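Local coordinates for protein RsfP (PDB 4GLJ) that binds the dye rhodamine B and, as a methylthioadenosine phosphorylase of the phosphorylase superfamily, probably cleaves methylthioadenosine with phosphate, at residues I38-L51 / V76-L88. Numbering follows the deposited sequence.
Sequences IETPYGEPSDDIVL and VPYRANIYALKTL
Tyr42 lays its ring against helix 78-87, where it meets Arg79 and Tyr83; the CB of Arg79 is over one face, 4.2 Å from the Tyr42 ring centroid in a CH-pi contact. The guanidinium, brought round by a bend in its chain, is passed on one face by Tyr42 CD2, its plane turned 46° from the ring. In an offset edge-to-face pair with planes at 61°, the edge of Tyr42 is turned toward the face of Tyr83 but displaced from its centre, Tyr42 CE1 lying 3.7 Å from Tyr83 CD1. Tyr83 swings out to the loop with CG anti to its backbone N (chi1 -166°) and takes Pro41 CD over a face, 3.7 Å from the ring centroid; its hydroxyl is hydrogen-bonded to Ala294 N. Thr40 shapes this corner: its OG1 accepts from Tyr42 N in an ST turn and donates to Gly43 O within the type I turn 40-43. The methyl of Ala80 packs against the turn, 3.3 Å from Gly43 O. The loop joining antiparallel strands 33-36 and 49-54 runs along one side of the helix that precedes strand 92-101 in this phosphorylase-superfamily fold. Farther along, the Asn81 amide grips Ser46 twice: OD1 takes Ser46 N on a lone pair (2.7 Å), while ND2 donates in the amide plane to Ser46 OG (3.0 Å), which also bonds Arg64 O. Two turns on from Asn81, Leu88 CD1 meets Ile38 CD1 at 3.7 Å and Ile49 CG2 at 3.8 Å.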
# COMPACT_ATOMS: atom_id res chain seq x y z
N ILE A 38 -23.93 18.57 -8.24
CA ILE A 38 -23.56 19.10 -6.93
C ILE A 38 -22.07 19.47 -7.03
O ILE A 38 -21.28 18.64 -7.47
CB ILE A 38 -23.83 18.05 -5.85
CG1 ILE A 38 -25.34 17.80 -5.75
CG2 ILE A 38 -23.24 18.50 -4.51
CD1 ILE A 38 -25.77 16.63 -4.91
N GLU A 39 -21.69 20.70 -6.66
CA GLU A 39 -20.29 21.06 -6.55
C GLU A 39 -19.81 20.66 -5.16
O GLU A 39 -20.61 20.68 -4.20
CB GLU A 39 -20.10 22.55 -6.75
CG GLU A 39 -20.71 23.13 -8.04
CD GLU A 39 -19.82 22.95 -9.29
OE1 GLU A 39 -19.23 21.85 -9.46
OE2 GLU A 39 -19.73 23.93 -10.09
N THR A 40 -18.59 20.14 -5.04
CA THR A 40 -18.09 19.88 -3.71
C THR A 40 -16.68 20.47 -3.59
O THR A 40 -16.03 20.80 -4.62
CB THR A 40 -18.05 18.39 -3.30
OG1 THR A 40 -16.83 17.81 -3.78
CG2 THR A 40 -19.32 17.55 -3.73
N PRO A 41 -16.19 20.61 -2.34
CA PRO A 41 -14.80 21.03 -2.18
C PRO A 41 -13.79 20.00 -2.73
O PRO A 41 -12.60 20.34 -2.84
CB PRO A 41 -14.65 21.19 -0.65
CG PRO A 41 -16.06 21.43 -0.16
CD PRO A 41 -16.89 20.53 -1.04
N TYR A 42 -14.25 18.82 -3.13
CA TYR A 42 -13.38 17.74 -3.66
C TYR A 42 -13.60 17.55 -5.15
O TYR A 42 -13.21 16.54 -5.70
CB TYR A 42 -13.64 16.41 -2.91
CG TYR A 42 -13.44 16.68 -1.46
CD1 TYR A 42 -14.53 16.90 -0.63
CD2 TYR A 42 -12.17 16.79 -0.92
CE1 TYR A 42 -14.35 17.25 0.69
CE2 TYR A 42 -12.00 17.13 0.41
CZ TYR A 42 -13.14 17.35 1.20
OH TYR A 42 -13.03 17.66 2.53
N GLY A 43 -14.22 18.51 -5.79
CA GLY A 43 -14.50 18.46 -7.20
C GLY A 43 -15.81 17.77 -7.44
O GLY A 43 -16.66 17.68 -6.53
N GLU A 44 -15.98 17.26 -8.67
CA GLU A 44 -17.26 16.73 -9.08
C GLU A 44 -17.43 15.28 -8.70
O GLU A 44 -16.47 14.48 -8.79
CB GLU A 44 -17.43 16.88 -10.59
CG GLU A 44 -17.20 18.31 -11.07
CD GLU A 44 -17.74 18.54 -12.48
OE1 GLU A 44 -17.18 17.90 -13.41
OE2 GLU A 44 -18.71 19.34 -12.65
N PRO A 45 -18.66 14.89 -8.31
CA PRO A 45 -18.97 13.47 -8.14
C PRO A 45 -18.83 12.74 -9.46
O PRO A 45 -18.69 13.43 -10.50
CB PRO A 45 -20.46 13.45 -7.74
CG PRO A 45 -20.69 14.83 -7.24
CD PRO A 45 -19.82 15.75 -8.07
N SER A 46 -18.93 11.39 -9.42
CA SER A 46 -18.73 10.57 -10.58
C SER A 46 -19.70 10.92 -11.72
O SER A 46 -19.31 10.81 -12.86
CB SER A 46 -18.94 9.14 -10.25
OG SER A 46 -18.02 8.62 -9.35
N ASP A 47 -20.92 11.33 -11.40
CA ASP A 47 -21.91 11.72 -12.40
C ASP A 47 -22.93 12.59 -11.66
O ASP A 47 -22.89 12.64 -10.42
CB ASP A 47 -22.57 10.43 -12.89
CG ASP A 47 -23.51 10.61 -14.06
OD1 ASP A 47 -23.54 11.69 -14.72
OD2 ASP A 47 -24.28 9.62 -14.30
N ASP A 48 -23.85 13.23 -12.38
CA ASP A 48 -24.99 13.89 -11.76
C ASP A 48 -25.73 12.87 -10.89
O ASP A 48 -25.86 11.73 -11.28
CB ASP A 48 -25.94 14.43 -12.83
CG ASP A 48 -25.33 15.57 -13.63
OD1 ASP A 48 -24.29 16.15 -13.23
OD2 ASP A 48 -25.90 15.91 -14.67
N ILE A 49 -26.09 13.24 -9.68
CA ILE A 49 -26.89 12.40 -8.85
C ILE A 49 -28.36 12.43 -9.31
O ILE A 49 -28.95 13.51 -9.56
CB ILE A 49 -26.67 12.84 -7.40
CG1 ILE A 49 -25.24 12.39 -7.00
CG2 ILE A 49 -27.71 12.25 -6.45
CD1 ILE A 49 -24.68 13.29 -5.94
N VAL A 50 -28.93 11.24 -9.52
CA VAL A 50 -30.36 11.13 -9.87
C VAL A 50 -31.24 10.99 -8.60
O VAL A 50 -30.99 10.16 -7.71
CB VAL A 50 -30.69 9.96 -10.83
CG1 VAL A 50 -32.20 9.91 -11.13
CG2 VAL A 50 -29.99 10.11 -12.18
N LEU A 51 -32.24 11.85 -8.50
CA LEU A 51 -33.24 11.78 -7.43
C LEU A 51 -34.57 11.33 -7.99
O LEU A 51 -35.00 11.76 -9.06
CB LEU A 51 -33.41 13.12 -6.70
CG LEU A 51 -32.11 13.59 -6.01
CD1 LEU A 51 -32.16 15.09 -5.84
CD2 LEU A 51 -31.95 12.92 -4.67
N VAL A 76 -12.04 6.84 -9.09
CA VAL A 76 -13.39 7.30 -8.70
C VAL A 76 -13.23 8.47 -7.70
O VAL A 76 -12.42 8.32 -6.73
CB VAL A 76 -14.14 6.13 -8.13
CG1 VAL A 76 -15.44 6.60 -7.41
CG2 VAL A 76 -14.50 5.14 -9.26
N PRO A 77 -14.02 9.56 -7.83
CA PRO A 77 -13.81 10.60 -6.86
C PRO A 77 -14.62 10.28 -5.57
O PRO A 77 -15.70 10.89 -5.28
CB PRO A 77 -14.39 11.85 -7.58
CG PRO A 77 -15.59 11.27 -8.35
CD PRO A 77 -15.12 9.89 -8.78
N TYR A 78 -14.05 9.40 -4.74
CA TYR A 78 -14.81 8.93 -3.55
C TYR A 78 -15.18 10.07 -2.60
O TYR A 78 -16.28 10.03 -2.08
CB TYR A 78 -13.92 7.91 -2.78
CG TYR A 78 -13.75 6.63 -3.57
CD1 TYR A 78 -14.74 5.69 -3.60
CD2 TYR A 78 -12.59 6.44 -4.34
CE1 TYR A 78 -14.58 4.54 -4.37
CE2 TYR A 78 -12.44 5.29 -5.12
CZ TYR A 78 -13.44 4.41 -5.17
OH TYR A 78 -13.31 3.28 -5.90
N ARG A 79 -14.29 11.02 -2.31
CA ARG A 79 -14.58 12.11 -1.41
C ARG A 79 -15.68 13.04 -1.92
O ARG A 79 -16.58 13.30 -1.20
CB ARG A 79 -13.32 12.91 -1.09
CG ARG A 79 -12.38 12.31 -0.06
CD ARG A 79 -11.13 13.14 0.12
NE ARG A 79 -10.47 13.35 -1.14
CZ ARG A 79 -9.53 14.24 -1.39
NH1 ARG A 79 -9.08 15.04 -0.46
NH2 ARG A 79 -9.05 14.30 -2.59
N ALA A 80 -15.63 13.47 -3.18
CA ALA A 80 -16.79 14.17 -3.82
C ALA A 80 -18.10 13.45 -3.77
O ALA A 80 -19.12 14.07 -3.49
CB ALA A 80 -16.44 14.64 -5.25
N ASN A 81 -18.11 12.15 -4.04
CA ASN A 81 -19.37 11.39 -4.06
C ASN A 81 -20.03 11.36 -2.67
O ASN A 81 -21.22 11.60 -2.54
CB ASN A 81 -19.08 9.94 -4.48
CG ASN A 81 -18.73 9.81 -5.97
OD1 ASN A 81 -18.95 10.78 -6.74
ND2 ASN A 81 -18.25 8.63 -6.40
N ILE A 82 -19.21 11.12 -1.64
CA ILE A 82 -19.76 10.96 -0.28
C ILE A 82 -20.10 12.35 0.17
O ILE A 82 -21.14 12.53 0.77
CB ILE A 82 -18.68 10.25 0.64
CG1 ILE A 82 -18.54 8.76 0.28
CG2 ILE A 82 -19.08 10.38 2.12
CD1 ILE A 82 -19.83 7.94 0.27
N TYR A 83 -19.26 13.36 -0.14
CA TYR A 83 -19.57 14.71 0.31
C TYR A 83 -20.91 15.18 -0.32
O TYR A 83 -21.81 15.77 0.34
CB TYR A 83 -18.48 15.71 -0.09
CG TYR A 83 -18.59 17.06 0.64
CD1 TYR A 83 -17.89 17.30 1.83
CD2 TYR A 83 -19.40 18.11 0.15
CE1 TYR A 83 -17.99 18.53 2.50
CE2 TYR A 83 -19.51 19.34 0.81
CZ TYR A 83 -18.79 19.53 1.99
OH TYR A 83 -18.91 20.72 2.69
N ALA A 84 -21.06 14.94 -1.61
CA ALA A 84 -22.31 15.33 -2.32
C ALA A 84 -23.57 14.67 -1.67
O ALA A 84 -24.58 15.33 -1.50
CB ALA A 84 -22.17 14.96 -3.79
N LEU A 85 -23.46 13.41 -1.27
CA LEU A 85 -24.62 12.69 -0.73
C LEU A 85 -24.89 13.26 0.66
O LEU A 85 -26.04 13.48 1.02
CB LEU A 85 -24.36 11.18 -0.66
CG LEU A 85 -24.25 10.47 -2.02
CD1 LEU A 85 -23.92 9.00 -1.84
CD2 LEU A 85 -25.56 10.63 -2.84
N LYS A 86 -23.82 13.51 1.43
CA LYS A 86 -23.99 14.31 2.65
C LYS A 86 -24.75 15.63 2.49
O LYS A 86 -25.64 15.92 3.29
CB LYS A 86 -22.63 14.57 3.35
CG LYS A 86 -22.85 15.17 4.73
CD LYS A 86 -23.50 14.08 5.65
CE LYS A 86 -23.62 14.70 7.06
NZ LYS A 86 -24.09 13.70 8.08
N THR A 87 -24.46 16.41 1.46
CA THR A 87 -25.16 17.66 1.26
C THR A 87 -26.65 17.45 0.98
O THR A 87 -27.46 18.36 1.19
CB THR A 87 -24.57 18.54 0.14
OG1 THR A 87 -24.85 17.96 -1.14
CG2 THR A 87 -23.07 18.78 0.34
N LEU A 88 -27.04 16.25 0.56
CA LEU A 88 -28.48 16.00 0.27
C LEU A 88 -29.20 15.57 1.55
O LEU A 88 -30.41 15.37 1.56
CB LEU A 88 -28.59 14.91 -0.83
CG LEU A 88 -28.15 15.35 -2.24
CD1 LEU A 88 -28.03 14.20 -3.25
CD2 LEU A 88 -29.17 16.38 -2.74
O HOH W 1 -13.23 13.21 -4.80